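Local coordinates for protein nucleoside kinase (Methanococcus jannaschii, PDB 2C4E) that catalyses the ATP-dependent phosphorylation of nucleosides, above all inosine, guanosine and cytidine, to the corresponding nucleoside monophosphates, at residues A46-A49 with V50-K54; G282-T285 with N286-T289; L254-V258 with K259-L263; A274-V277 with V278-K281; P127-T131 with E132-I136. All coordinates share one frame; numbering follows the deposited sequence.

Interaction 1: residues A46-A49 with V50-K54; sequences ANTA and VGIKK
Ala46 gives its carbonyl to the backbone N of Val50, 2.8 Å from Ala46 O to Val50 N, the first of four successive i to i+4 bonds that join 46-49 to 50-53 along helix 44-54. One methyl of the valine presses on the same oxygen: Val50 CG2 comes to 3.3 Å from Ala46 O, because CG1 stands anti to the backbone N (chi1 174°) and CG2 is left beside it. Asn47 bonds to Gly51 through its backbone (Asn47 O to Gly51 N 3.0 Å) but its amide takes no part in the turn: OD1 takes NE2 of Gln284 and ND2 reaches OD2 of Asp247. Thr48 carries the side-chain contact. Its CG2 meets Ile52 CD1 at 3.8 Å, the two side chains crossing obliquely, while Ile52 CG1 packs against the Thr48 carbonyl, 3.2 Å from Thr48 O; the hydroxyl turns back to Ala44 O. Replacing Ile52 by a serine would probably open a gap between the Thr48 methyl, Cys10 of strand 7-11 and Ala251 of helix 245-258. Ala49 closes the series, with Ala49 O taking Lys53 N at 3.0 Å and also the hydroxyl of Ser59. Most backbone polarity across this turn is thus met within the helix and its apolar branches fill the buried flanks, while the amide of Asn47, a substrate-binding residue, is held through its oxygen and nitrogen by Gln284 and Asp247.

Interaction 2: residues G282-T285 with N286-T289; sequences GCQT and NLPT
Leu287 folds back over the backbone of Gln284: its CD1 lies against the alpha and beta carbons, 3.5 Å from Gln284 CA and 3.8 Å from Gln284 CB. The other methyl, CD2, rests more loosely at 4.0 Å from the carbonyl oxygen of Cys283. With CG beside its own backbone N (chi1 -75°), the leucine can cover this turn while also touching Val50 of helix 44-54 and Val277 of helix 263-277. A valine in place of Leu287 would be likely to leave a gap against Gln284 CA and the two helices. The backbone from Gln284 to Leu287 makes a type I beta turn, in the loop between helices 263-277 and 290-299; Leu287 N is buried there without a partner. On the far side of the turn a water joins the chain to itself, 2.7 Å from Gly282 O and 3.1 Å from Asn286 N, where it accepts the N-H. Gly282 has a positive phi, and a side chain there would clash with Thr285 CG2; Thr285 OG1 itself bonds to Lys281 O. Gln284 is extended beyond CG (chi2 174°), which carries its amide past the leucine to other partners. There OE1 binds the hydroxyl of Tyr77, and NE2 binds Tyr74 OH as well as the Asn47 amide.

Interaction 3: residues L254-V258 with K259-L263; sequences LSAYV and KGYDL
The Tyr261 ring turns its edge to Ala256, with CD1 3.3 Å from Ala256 O near the ring plane and 4.1 Å from Ala256 CB. The Tyr257 ring also receives its neighbour at an edge: Leu263 CD2 sits 3.8 Å from Tyr257 CD1, the two side chains lying side by side and pointing the same way. Over one face of Tyr257, displaced toward the rim, is a water that donates to both Tyr257 O and Tyr261 O; Phe182 forms an edge-to-face pair with the same ring. Lys259 lays its CG against the backbone, 3.3 Å from Ser255 O, before its amine bonds to Leu55 O; the lysine also makes a cation-pi contact with Trp290.

Backbone bonds draw the chain round at the helix end. Tyr261 N reaches Ala256 O at 3.2 Å with a nearly straight N-H, at 173°, whereas Gly260 N meets Tyr257 O at 2.9 Å from above the carbonyl plane and adds only a weak bond to Ala256 O. Gly260 has the positive phi that calls for glycine. This is a Schellman motif, closing helix 245-258 and leading through Asp262, the N-cap, into helix 263-277.

Interaction 4: residues A274-V277 with V278-K281; sequences ASFV and VEAK
Val278 is wedged into the last turn of helix 263-277: its CG2 lies 3.4 Å from Ser275 O and its CG1 3.5 Å from Ala274 O. CG1 stands beside the backbone N (chi1 -63°) and CG2 between that N and the carbonyl carbon, which presents both methyls to the carbonyls at the end of the helix. Glu279 packs next to it, with CB 3.3 Å from Phe276 O and CG 3.4 Å from Ser275 O. The backbone bond here, Glu279 N to Phe276 O at 3.1 Å, arrives from above the carbonyl plane, 55° out of it, as the chain leaves the helix. Two longer bonds flank it, both weak: Val278 N to Ala274 O, and Ala280 N to Val277 O, which spans the type I beta turn from Val277 to Ala280.

Contact is much looser at the Phe276 ring, which Glu279 OE1 approaches obliquely and no nearer than 4.5 Å from CD2, and it ends at Lys281, whose side chain runs out into solvent. Arg296 gathers the outer groups, bridging to Glu279 OE2, bonding to Ser275 OG, which also bonds to Ala272 O, and making a cation-pi contact with Phe276. Since Glu279 OE2 sits 3.4 Å from the acceptor Ser275 O, that guanidinium and the N-H of Gly237 probably offset the repulsion and keep the carboxylate charged.

Interaction 5: residues P127-T131 with E132-I136; sequences PNFNT and EIVHI
Thr131 OG1 is the polar centre of this bend: it bonds to the hydroxyl of Thr9 on the adjacent strand 7-11 and lies 3.3 Å from Ile133 O, a weak pairing at best. The bend leads into strand 131-136, an inner strand of the eight-stranded sheet of the ribokinase fold, running between strands 7-11 and 156-159. The threonine hydroxyl occupies the crowded position between its own N and carbonyl carbon (chi1 45°), which turns it toward Ile133 O and Val134. Val134 CG2 packs against this oxygen too, 3.7 Å from Thr131 OG1.

Beyond the hydroxyl the contact is apolar. Phe129 and Val134 cross at about a right angle, and CG2 of the valine nestles at the root of the aromatic side chain, 3.6 Å from both Phe129 CB and Phe129 CG. Val134 CG1 lies over one face of the ring. The backbone here is tied to its neighbours: Asn155 ND2 serves both Phe129 O and Thr131 O, and Phe129 O also receives Lys4 NZ. The chain turns a corner at Glu132. Ile133 points away from the bend and packs on Leu254 and Val258 of helix 245-258, so the phenylalanine covers Val134 on one face of the sheet while that helix covers the other. On the ring face turned from the valine, the carbonyl oxygen of Pro127 stands 3.5 Å above the plane of Phe129, displaced toward the rim.

Interactions 1, 2 and 5 are buried, whereas 3 and 4 are helix ends only partly covered. Interaction 1 is the hub: it touches interaction 2 through the Asn47 and Gln284 amides beside the substrate site, interaction 3 where Ile52 meets Ser255, and interaction 5 where Thr48 meets His135. Interactions 2 and 4 share the loop after helix 263-277, their centres about 7 Å apart, with Leu287 packed on Val277. Interaction 3 leans on interaction 5 through Val258 and Leu254, covering the sheet. Interactions 4 and 5, centres about 27 Å apart, do not meet. Regular helix bonds rule 46-54; the helix ends mix straight bonds with weak or out-of-plane ones, the loop uses a water, and the strand entry mainly apolar contact.

Interaction 1: residues A46-A49 with V50-K54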
loop_
_atom_site.group_PDB
_atom_site.type_symbol
_atom_site.label_atom_id
_atom_site.label_comp_id
_atom_site.label_asym_id
_atom_site.label_seq_id
_atom_site.Cartn_x
_atom_site.Cartn_y
_atom_site.Cartn_z
ATOM N N ALA A 46 -0.756 0.386 -20.449
ATOM C CA ALA A 46 0.637 0.776 -20.567
ATOM C C ALA A 46 1.533 -0.428 -20.845
ATOM O O ALA A 46 2.421 -0.356 -21.684
ATOM C CB ALA A 46 1.081 1.478 -19.311
ATOM N N ASN A 47 1.311 -1.526 -20.143
ATOM C CA ASN A 47 2.070 -2.755 -20.375
ATOM C C ASN A 47 2.017 -3.138 -21.849
ATOM O O ASN A 47 3.029 -3.431 -22.485
ATOM C CB ASN A 47 1.487 -3.911 -19.570
ATOM C CG ASN A 47 1.729 -3.764 -18.072
ATOM O OD1 ASN A 47 2.566 -2.971 -17.648
ATOM N ND2 ASN A 47 0.991 -4.522 -17.277
ATOM N N THR A 48 0.813 -3.129 -22.378
ATOM C CA THR A 48 0.593 -3.499 -23.767
ATOM C C THR A 48 1.275 -2.483 -24.701
ATOM O O THR A 48 1.959 -2.872 -25.629
ATOM C CB THR A 48 -0.911 -3.634 -24.058
ATOM O OG1 THR A 48 -1.527 -4.574 -23.157
ATOM C CG2 THR A 48 -1.142 -4.253 -25.417
ATOM N N ALA A 49 1.105 -1.184 -24.441
ATOM C CA ALA A 49 1.691 -0.132 -25.274
ATOM C C ALA A 49 3.192 -0.211 -25.308
ATOM O O ALA A 49 3.796 -0.028 -26.360
ATOM C CB ALA A 49 1.259 1.254 -24.800
ATOM N N VAL A 50 3.797 -0.458 -24.151
ATOM C CA VAL A 50 5.247 -0.582 -24.064
ATOM C C VAL A 50 5.731 -1.840 -24.781
ATOM O O VAL A 50 6.720 -1.784 -25.498
ATOM C CB VAL A 50 5.736 -0.525 -22.593
ATOM C CG1 VAL A 50 7.245 -0.811 -22.496
ATOM C CG2 VAL A 50 5.447 0.827 -22.000
ATOM N N GLY A 51 5.036 -2.963 -24.609
ATOM C CA GLY A 51 5.374 -4.189 -25.328
ATOM C C GLY A 51 5.284 -4.030 -26.835
ATOM O O GLY A 51 6.127 -4.535 -27.584
ATOM N N ILE A 52 4.257 -3.323 -27.287
ATOM C CA ILE A 52 4.060 -3.066 -28.717
ATOM C C ILE A 52 5.232 -2.254 -29.246
ATOM O O ILE A 52 5.820 -2.587 -30.276
ATOM C CB ILE A 52 2.720 -2.346 -28.956
ATOM C CG1 ILE A 52 1.561 -3.333 -28.742
ATOM C CG2 ILE A 52 2.675 -1.748 -30.352
ATOM C CD1 ILE A 52 0.227 -2.652 -28.522
ATOM N N LYS A 53 5.604 -1.214 -28.509
ATOM C CA LYS A 53 6.678 -0.319 -28.938
ATOM C C LYS A 53 8.008 -1.052 -28.983
ATOM O O LYS A 53 8.789 -0.845 -29.894
ATOM C CB LYS A 53 6.771 0.901 -28.029
ATOM C CG LYS A 53 7.751 1.968 -28.520
ATOM C CD LYS A 53 7.284 2.636 -29.833
ATOM C CE LYS A 53 8.226 3.741 -30.252
ATOM N NZ LYS A 53 7.661 4.632 -31.312
ATOM N N LYS A 54 8.243 -1.911 -27.997
ATOM C CA LYS A 54 9.467 -2.705 -27.934
ATOM C C LYS A 54 9.588 -3.635 -29.138
ATOM O O LYS A 54 10.696 -3.908 -29.587
ATOM C CB LYS A 54 9.516 -3.512 -26.631
ATOM C CG LYS A 54 10.106 -2.735 -25.447
ATOM C CD LYS A 54 11.628 -2.517 -25.640
ATOM C CE LYS A 54 12.509 -3.229 -24.594
ATOM N NZ LYS A 54 13.547 -4.084 -25.239
#

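Interaction 2: residues G282-T285 with N286-T289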
loop_
_atom_site.group_PDB
_atom_site.type_symbol
_atom_site.label_atom_id
_atom_site.label_comp_id
_atom_site.label_asym_id
_atom_site.label_seq_id
_atom_site.Cartn_x
_atom_site.Cartn_y
_atom_site.Cartn_z
ATOM N N GLY A 282 8.095 -7.576 -12.686
ATOM C CA GLY A 282 7.598 -6.382 -13.333
ATOM C C GLY A 282 7.056 -6.734 -14.707
ATOM O O GLY A 282 7.590 -7.600 -15.405
ATOM N N CYS A 283 5.987 -6.060 -15.090
ATOM C CA CYS A 283 5.295 -6.372 -16.339
ATOM C C CYS A 283 6.014 -5.851 -17.569
ATOM O O CYS A 283 5.761 -6.326 -18.679
ATOM C CB CYS A 283 3.884 -5.809 -16.310
ATOM S SG CYS A 283 2.818 -6.575 -15.088
ATOM N N GLN A 284 6.901 -4.882 -17.390
ATOM C CA GLN A 284 7.600 -4.289 -18.528
ATOM C C GLN A 284 9.107 -4.518 -18.509
ATOM O O GLN A 284 9.811 -4.126 -19.441
ATOM C CB GLN A 284 7.305 -2.792 -18.599
ATOM C CG GLN A 284 5.820 -2.481 -18.684
ATOM C CD GLN A 284 5.522 -1.002 -18.603
ATOM O OE1 GLN A 284 6.402 -0.186 -18.811
ATOM N NE2 GLN A 284 4.274 -0.655 -18.313
ATOM N N THR A 285 9.607 -5.161 -17.461
ATOM C CA THR A 285 11.046 -5.213 -17.241
ATOM C C THR A 285 11.816 -6.019 -18.292
ATOM O O THR A 285 12.885 -5.594 -18.709
ATOM C CB THR A 285 11.349 -5.709 -15.819
ATOM O OG1 THR A 285 10.688 -6.956 -15.582
ATOM C CG2 THR A 285 10.740 -4.773 -14.808
ATOM N N ASN A 286 11.262 -7.146 -18.744
ATOM C CA ASN A 286 11.946 -8.011 -19.711
ATOM C C ASN A 286 11.179 -8.135 -21.019
ATOM O O ASN A 286 11.127 -9.212 -21.616
ATOM C CB ASN A 286 12.202 -9.409 -19.110
ATOM C CG ASN A 286 13.346 -10.153 -19.798
ATOM O OD1 ASN A 286 13.223 -11.342 -20.141
ATOM N ND2 ASN A 286 14.464 -9.466 -19.996
ATOM N N LEU A 287 10.607 -7.020 -21.471
ATOM C CA LEU A 287 9.895 -7.008 -22.745
ATOM C C LEU A 287 10.905 -7.140 -23.880
ATOM O O LEU A 287 11.907 -6.416 -23.918
ATOM C CB LEU A 287 9.048 -5.739 -22.893
ATOM C CG LEU A 287 7.765 -5.735 -22.058
ATOM C CD1 LEU A 287 7.170 -4.342 -22.014
ATOM C CD2 LEU A 287 6.730 -6.718 -22.569
ATOM N N PRO A 288 10.685 -8.097 -24.782
ATOM C CA PRO A 288 11.655 -8.369 -25.842
ATOM C C PRO A 288 11.496 -7.501 -27.097
ATOM O O PRO A 288 10.437 -6.916 -27.346
ATOM C CB PRO A 288 11.360 -9.824 -26.184
ATOM C CG PRO A 288 9.873 -9.917 -26.019
ATOM C CD PRO A 288 9.533 -9.019 -24.845
ATOM N N THR A 289 12.560 -7.461 -27.892
ATOM C CA THR A 289 12.513 -6.894 -29.229
ATOM C C THR A 289 11.934 -7.904 -30.204
ATOM O O THR A 289 11.865 -9.095 -29.912
ATOM C CB THR A 289 13.907 -6.531 -29.727
ATOM O OG1 THR A 289 14.732 -7.709 -29.776
ATOM C CG2 THR A 289 14.618 -5.582 -28.772
HETATM O O HOH W 1 9.353 -8.833 -17.040
#

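Interaction 3: residues L254-V258 with K259-L263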
loop_
_atom_site.group_PDB
_atom_site.type_symbol
_atom_site.label_atom_id
_atom_site.label_comp_id
_atom_site.label_asym_id
_atom_site.label_seq_id
_atom_site.Cartn_x
_atom_site.Cartn_y
_atom_site.Cartn_z
ATOM N N LEU A 254 -1.023 -8.383 -31.396
ATOM C CA LEU A 254 -1.461 -7.185 -32.110
ATOM C C LEU A 254 -0.323 -6.552 -32.921
ATOM O O LEU A 254 -0.551 -6.029 -34.007
ATOM C CB LEU A 254 -2.014 -6.175 -31.109
ATOM C CG LEU A 254 -3.261 -6.652 -30.367
ATOM C CD1 LEU A 254 -3.627 -5.643 -29.298
ATOM C CD2 LEU A 254 -4.418 -6.838 -31.338
ATOM N N SER A 255 0.898 -6.624 -32.412
ATOM C CA SER A 255 2.054 -6.115 -33.151
ATOM C C SER A 255 2.262 -6.908 -34.439
ATOM O O SER A 255 2.494 -6.345 -35.515
ATOM C CB SER A 255 3.326 -6.155 -32.296
ATOM O OG SER A 255 3.242 -5.252 -31.198
ATOM N N ALA A 256 2.190 -8.230 -34.314
ATOM C CA ALA A 256 2.290 -9.123 -35.458
ATOM C C ALA A 256 1.174 -8.853 -36.439
ATOM O O ALA A 256 1.383 -8.864 -37.653
ATOM C CB ALA A 256 2.254 -10.552 -35.010
ATOM N N TYR A 257 -0.021 -8.575 -35.930
ATOM C CA TYR A 257 -1.123 -8.302 -36.825
ATOM C C TYR A 257 -0.866 -7.054 -37.663
ATOM O O TYR A 257 -1.036 -7.081 -38.904
ATOM C CB TYR A 257 -2.453 -8.210 -36.074
ATOM C CG TYR A 257 -3.591 -8.141 -37.038
ATOM C CD1 TYR A 257 -4.154 -9.299 -37.539
ATOM C CD2 TYR A 257 -4.067 -6.921 -37.502
ATOM C CE1 TYR A 257 -5.194 -9.251 -38.461
ATOM C CE2 TYR A 257 -5.102 -6.863 -38.405
ATOM C CZ TYR A 257 -5.656 -8.031 -38.886
ATOM O OH TYR A 257 -6.691 -7.980 -39.802
ATOM N N VAL A 258 -0.441 -5.972 -37.015
ATOM C CA VAL A 258 -0.130 -4.719 -37.706
ATOM C C VAL A 258 1.013 -4.916 -38.680
ATOM O O VAL A 258 1.049 -4.294 -39.771
ATOM C CB VAL A 258 0.160 -3.570 -36.695
ATOM C CG1 VAL A 258 0.768 -2.326 -37.385
ATOM C CG2 VAL A 258 -1.128 -3.220 -35.976
ATOM N N LYS A 259 1.943 -5.800 -38.321
ATOM C CA LYS A 259 3.082 -6.106 -39.187
ATOM C C LYS A 259 2.700 -7.023 -40.362
ATOM O O LYS A 259 3.527 -7.287 -41.235
ATOM C CB LYS A 259 4.223 -6.714 -38.381
ATOM C CG LYS A 259 4.976 -5.699 -37.542
ATOM C CD LYS A 259 6.039 -6.339 -36.672
ATOM C CE LYS A 259 6.787 -5.282 -35.874
ATOM N NZ LYS A 259 8.253 -5.494 -35.832
ATOM N N GLY A 260 1.464 -7.516 -40.379
ATOM C CA GLY A 260 0.882 -8.124 -41.570
ATOM C C GLY A 260 0.995 -9.630 -41.665
ATOM O O GLY A 260 0.926 -10.204 -42.753
ATOM N N TYR A 261 1.138 -10.287 -40.524
ATOM C CA TYR A 261 1.226 -11.739 -40.489
ATOM C C TYR A 261 -0.159 -12.357 -40.301
ATOM O O TYR A 261 -1.091 -11.689 -39.856
ATOM C CB TYR A 261 2.148 -12.172 -39.348
ATOM C CG TYR A 261 3.556 -11.665 -39.504
ATOM C CD1 TYR A 261 4.029 -10.601 -38.739
ATOM C CD2 TYR A 261 4.422 -12.249 -40.415
ATOM C CE1 TYR A 261 5.318 -10.124 -38.895
ATOM C CE2 TYR A 261 5.724 -11.782 -40.572
ATOM C CZ TYR A 261 6.159 -10.715 -39.802
ATOM O OH TYR A 261 7.450 -10.252 -39.918
ATOM N N ASP A 262 -0.271 -13.629 -40.636
ATOM C CA ASP A 262 -1.531 -14.363 -40.475
ATOM C C ASP A 262 -1.784 -14.631 -38.984
ATOM O O ASP A 262 -0.901 -14.450 -38.137
ATOM C CB ASP A 262 -1.607 -15.609 -41.382
ATOM C CG ASP A 262 -0.760 -16.778 -40.907
ATOM O OD1 ASP A 262 0.133 -16.630 -40.052
ATOM O OD2 ASP A 262 -0.924 -17.930 -41.373
ATOM N N LEU A 263 -3.019 -14.986 -38.649
ATOM C CA LEU A 263 -3.386 -15.052 -37.240
ATOM C C LEU A 263 -2.612 -16.120 -36.493
ATOM O O LEU A 263 -2.286 -15.936 -35.327
ATOM C CB LEU A 263 -4.894 -15.256 -37.073
ATOM C CG LEU A 263 -5.719 -14.052 -37.548
ATOM C CD1 LEU A 263 -7.203 -14.335 -37.436
ATOM C CD2 LEU A 263 -5.417 -12.759 -36.820
HETATM O O HOH W 2 -2.121 -9.203 -40.455
#

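Interaction 4: residues A274-V277 with V278-K281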
loop_
_atom_site.group_PDB
_atom_site.type_symbol
_atom_site.label_atom_id
_atom_site.label_comp_id
_atom_site.label_asym_id
_atom_site.label_seq_id
_atom_site.Cartn_x
_atom_site.Cartn_y
_atom_site.Cartn_z
ATOM N N ALA A 274 5.313 -13.538 -24.517
ATOM C CA ALA A 274 4.954 -13.853 -23.140
ATOM C C ALA A 274 6.022 -14.658 -22.433
ATOM O O ALA A 274 6.182 -14.542 -21.216
ATOM C CB ALA A 274 3.630 -14.614 -23.096
ATOM N N SER A 275 6.756 -15.471 -23.194
ATOM C CA SER A 275 7.806 -16.312 -22.628
ATOM C C SER A 275 8.992 -15.495 -22.110
ATOM O O SER A 275 9.723 -15.967 -21.243
ATOM C CB SER A 275 8.277 -17.358 -23.649
ATOM O OG SER A 275 9.133 -16.796 -24.634
ATOM N N PHE A 276 9.190 -14.284 -22.639
ATOM C CA PHE A 276 10.247 -13.393 -22.146
ATOM C C PHE A 276 9.848 -12.655 -20.874
ATOM O O PHE A 276 10.656 -12.491 -19.955
ATOM C CB PHE A 276 10.622 -12.349 -23.195
ATOM C CG PHE A 276 11.545 -12.850 -24.244
ATOM C CD1 PHE A 276 11.057 -13.249 -25.483
ATOM C CD2 PHE A 276 12.906 -12.915 -24.012
ATOM C CE1 PHE A 276 11.919 -13.719 -26.453
ATOM C CE2 PHE A 276 13.764 -13.381 -24.983
ATOM C CZ PHE A 276 13.266 -13.781 -26.209
ATOM N N VAL A 277 8.613 -12.168 -20.841
ATOM C CA VAL A 277 8.197 -11.267 -19.767
ATOM C C VAL A 277 8.143 -11.990 -18.431
ATOM O O VAL A 277 8.496 -11.424 -17.398
ATOM C CB VAL A 277 6.848 -10.582 -20.100
ATOM C CG1 VAL A 277 6.407 -9.669 -18.968
ATOM C CG2 VAL A 277 7.007 -9.788 -21.349
ATOM N N VAL A 278 7.737 -13.253 -18.452
ATOM C CA VAL A 278 7.698 -14.061 -17.232
ATOM C C VAL A 278 9.065 -14.344 -16.596
ATOM O O VAL A 278 9.121 -14.881 -15.491
ATOM C CB VAL A 278 6.966 -15.413 -17.447
ATOM C CG1 VAL A 278 5.520 -15.181 -17.806
ATOM C CG2 VAL A 278 7.653 -16.262 -18.518
ATOM N N GLU A 279 10.157 -13.986 -17.269
ATOM C CA GLU A 279 11.503 -14.271 -16.763
ATOM C C GLU A 279 12.023 -13.252 -15.745
ATOM O O GLU A 279 13.097 -13.452 -15.169
ATOM C CB GLU A 279 12.503 -14.380 -17.917
ATOM C CG GLU A 279 12.137 -15.440 -18.939
ATOM C CD GLU A 279 13.165 -15.592 -20.043
ATOM O OE1 GLU A 279 14.118 -14.783 -20.119
ATOM O OE2 GLU A 279 13.022 -16.543 -20.832
ATOM N N ALA A 280 11.278 -12.168 -15.527
ATOM C CA ALA A 280 11.678 -11.134 -14.566
ATOM C C ALA A 280 10.483 -10.504 -13.865
ATOM O O ALA A 280 9.346 -10.590 -14.343
ATOM C CB ALA A 280 12.490 -10.057 -15.259
ATOM N N LYS A 281 10.757 -9.863 -12.728
ATOM C CA LYS A 281 9.724 -9.188 -11.959
ATOM C C LYS A 281 9.385 -7.863 -12.610
ATOM O O LYS A 281 10.274 -7.117 -13.012
ATOM C CB LYS A 281 10.176 -8.952 -10.515
ATOM C CG LYS A 281 10.462 -10.230 -9.742
ATOM C CD LYS A 281 10.711 -9.950 -8.268
ATOM C CE LYS A 281 11.067 -11.223 -7.512
ATOM N NZ LYS A 281 10.792 -11.106 -6.053
#

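Interaction 5: residues P127-T131 with E132-I136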
loop_
_atom_site.group_PDB
_atom_site.type_symbol
_atom_site.label_atom_id
_atom_site.label_comp_id
_atom_site.label_asym_id
_atom_site.label_seq_id
_atom_site.Cartn_x
_atom_site.Cartn_y
_atom_site.Cartn_z
ATOM N N PRO A 127 -11.509 10.504 -27.961
ATOM C CA PRO A 127 -11.263 11.245 -29.197
ATOM C C PRO A 127 -11.464 10.329 -30.382
ATOM O O PRO A 127 -11.637 9.127 -30.191
ATOM C CB PRO A 127 -9.791 11.634 -29.069
ATOM C CG PRO A 127 -9.191 10.533 -28.314
ATOM C CD PRO A 127 -10.252 10.054 -27.344
ATOM N N ASN A 128 -11.457 10.886 -31.593
ATOM C CA ASN A 128 -11.296 10.062 -32.771
ATOM C C ASN A 128 -9.896 9.436 -32.720
ATOM O O ASN A 128 -8.931 10.051 -32.252
ATOM C CB ASN A 128 -11.500 10.862 -34.061
ATOM C CG ASN A 128 -12.946 11.306 -34.251
ATOM O OD1 ASN A 128 -13.245 12.504 -34.267
ATOM N ND2 ASN A 128 -13.855 10.336 -34.381
ATOM N N PHE A 129 -9.815 8.191 -33.152
ATOM C CA PHE A 129 -8.574 7.464 -33.228
ATOM C C PHE A 129 -8.209 7.335 -34.687
ATOM O O PHE A 129 -9.072 7.065 -35.525
ATOM C CB PHE A 129 -8.767 6.068 -32.625
ATOM C CG PHE A 129 -9.195 6.082 -31.178
ATOM C CD1 PHE A 129 -8.293 6.399 -30.193
ATOM C CD2 PHE A 129 -10.496 5.786 -30.813
ATOM C CE1 PHE A 129 -8.672 6.405 -28.864
ATOM C CE2 PHE A 129 -10.862 5.805 -29.476
ATOM C CZ PHE A 129 -9.937 6.101 -28.521
ATOM N N ASN A 130 -6.933 7.532 -35.000
ATOM C CA ASN A 130 -6.462 7.401 -36.362
ATOM C C ASN A 130 -5.552 6.205 -36.544
ATOM O O ASN A 130 -4.844 6.106 -37.551
ATOM C CB ASN A 130 -5.726 8.688 -36.781
ATOM C CG ASN A 130 -6.626 9.904 -36.758
ATOM O OD1 ASN A 130 -6.202 11.003 -36.351
ATOM N ND2 ASN A 130 -7.870 9.735 -37.210
ATOM N N THR A 131 -5.591 5.289 -35.584
ATOM C CA THR A 131 -4.738 4.111 -35.587
ATOM C C THR A 131 -5.397 2.898 -36.244
ATOM O O THR A 131 -6.606 2.836 -36.390
ATOM C CB THR A 131 -4.369 3.759 -34.135
ATOM O OG1 THR A 131 -5.543 3.823 -33.306
ATOM C CG2 THR A 131 -3.415 4.801 -33.568
ATOM N N GLU A 132 -4.586 1.923 -36.636
ATOM C CA GLU A 132 -5.117 0.699 -37.231
ATOM C C GLU A 132 -5.911 -0.127 -36.232
ATOM O O GLU A 132 -6.888 -0.745 -36.610
ATOM C CB GLU A 132 -4.002 -0.151 -37.819
ATOM C CG GLU A 132 -3.604 0.360 -39.193
ATOM C CD GLU A 132 -2.393 -0.305 -39.784
ATOM O OE1 GLU A 132 -2.063 -1.441 -39.384
ATOM O OE2 GLU A 132 -1.799 0.327 -40.688
ATOM N N ILE A 133 -5.436 -0.168 -34.993
ATOM C CA ILE A 133 -6.085 -0.928 -33.912
ATOM C C ILE A 133 -6.227 -0.068 -32.682
ATOM O O ILE A 133 -5.308 0.656 -32.317
ATOM C CB ILE A 133 -5.290 -2.197 -33.536
ATOM C CG1 ILE A 133 -5.072 -3.066 -34.768
ATOM C CG2 ILE A 133 -6.028 -2.945 -32.423
ATOM C CD1 ILE A 133 -4.339 -4.361 -34.480
ATOM N N VAL A 134 -7.401 -0.117 -32.072
ATOM C CA VAL A 134 -7.630 0.448 -30.761
ATOM C C VAL A 134 -7.803 -0.743 -29.824
ATOM O O VAL A 134 -8.775 -1.506 -29.940
ATOM C CB VAL A 134 -8.888 1.344 -30.764
ATOM C CG1 VAL A 134 -9.249 1.765 -29.374
ATOM C CG2 VAL A 134 -8.653 2.553 -31.674
ATOM N N HIS A 135 -6.860 -0.910 -28.901
ATOM C CA HIS A 135 -6.905 -1.998 -27.943
ATOM C C HIS A 135 -7.369 -1.465 -26.600
ATOM O O HIS A 135 -6.776 -0.525 -26.064
ATOM C CB HIS A 135 -5.541 -2.657 -27.788
ATOM C CG HIS A 135 -5.526 -3.713 -26.739
ATOM N ND1 HIS A 135 -6.191 -4.909 -26.880
ATOM C CD2 HIS A 135 -4.960 -3.735 -25.508
ATOM C CE1 HIS A 135 -6.049 -5.616 -25.774
ATOM N NE2 HIS A 135 -5.285 -4.938 -24.936
ATOM N N ILE A 136 -8.424 -2.091 -26.086
ATOM C CA ILE A 136 -9.152 -1.663 -24.910
ATOM C C ILE A 136 -8.897 -2.682 -23.819
ATOM O O ILE A 136 -9.394 -3.799 -23.860
ATOM C CB ILE A 136 -10.639 -1.564 -25.210
ATOM C CG1 ILE A 136 -10.845 -0.503 -26.285
ATOM C CG2 ILE A 136 -11.400 -1.203 -23.917
ATOM C CD1 ILE A 136 -12.255 -0.436 -26.861
#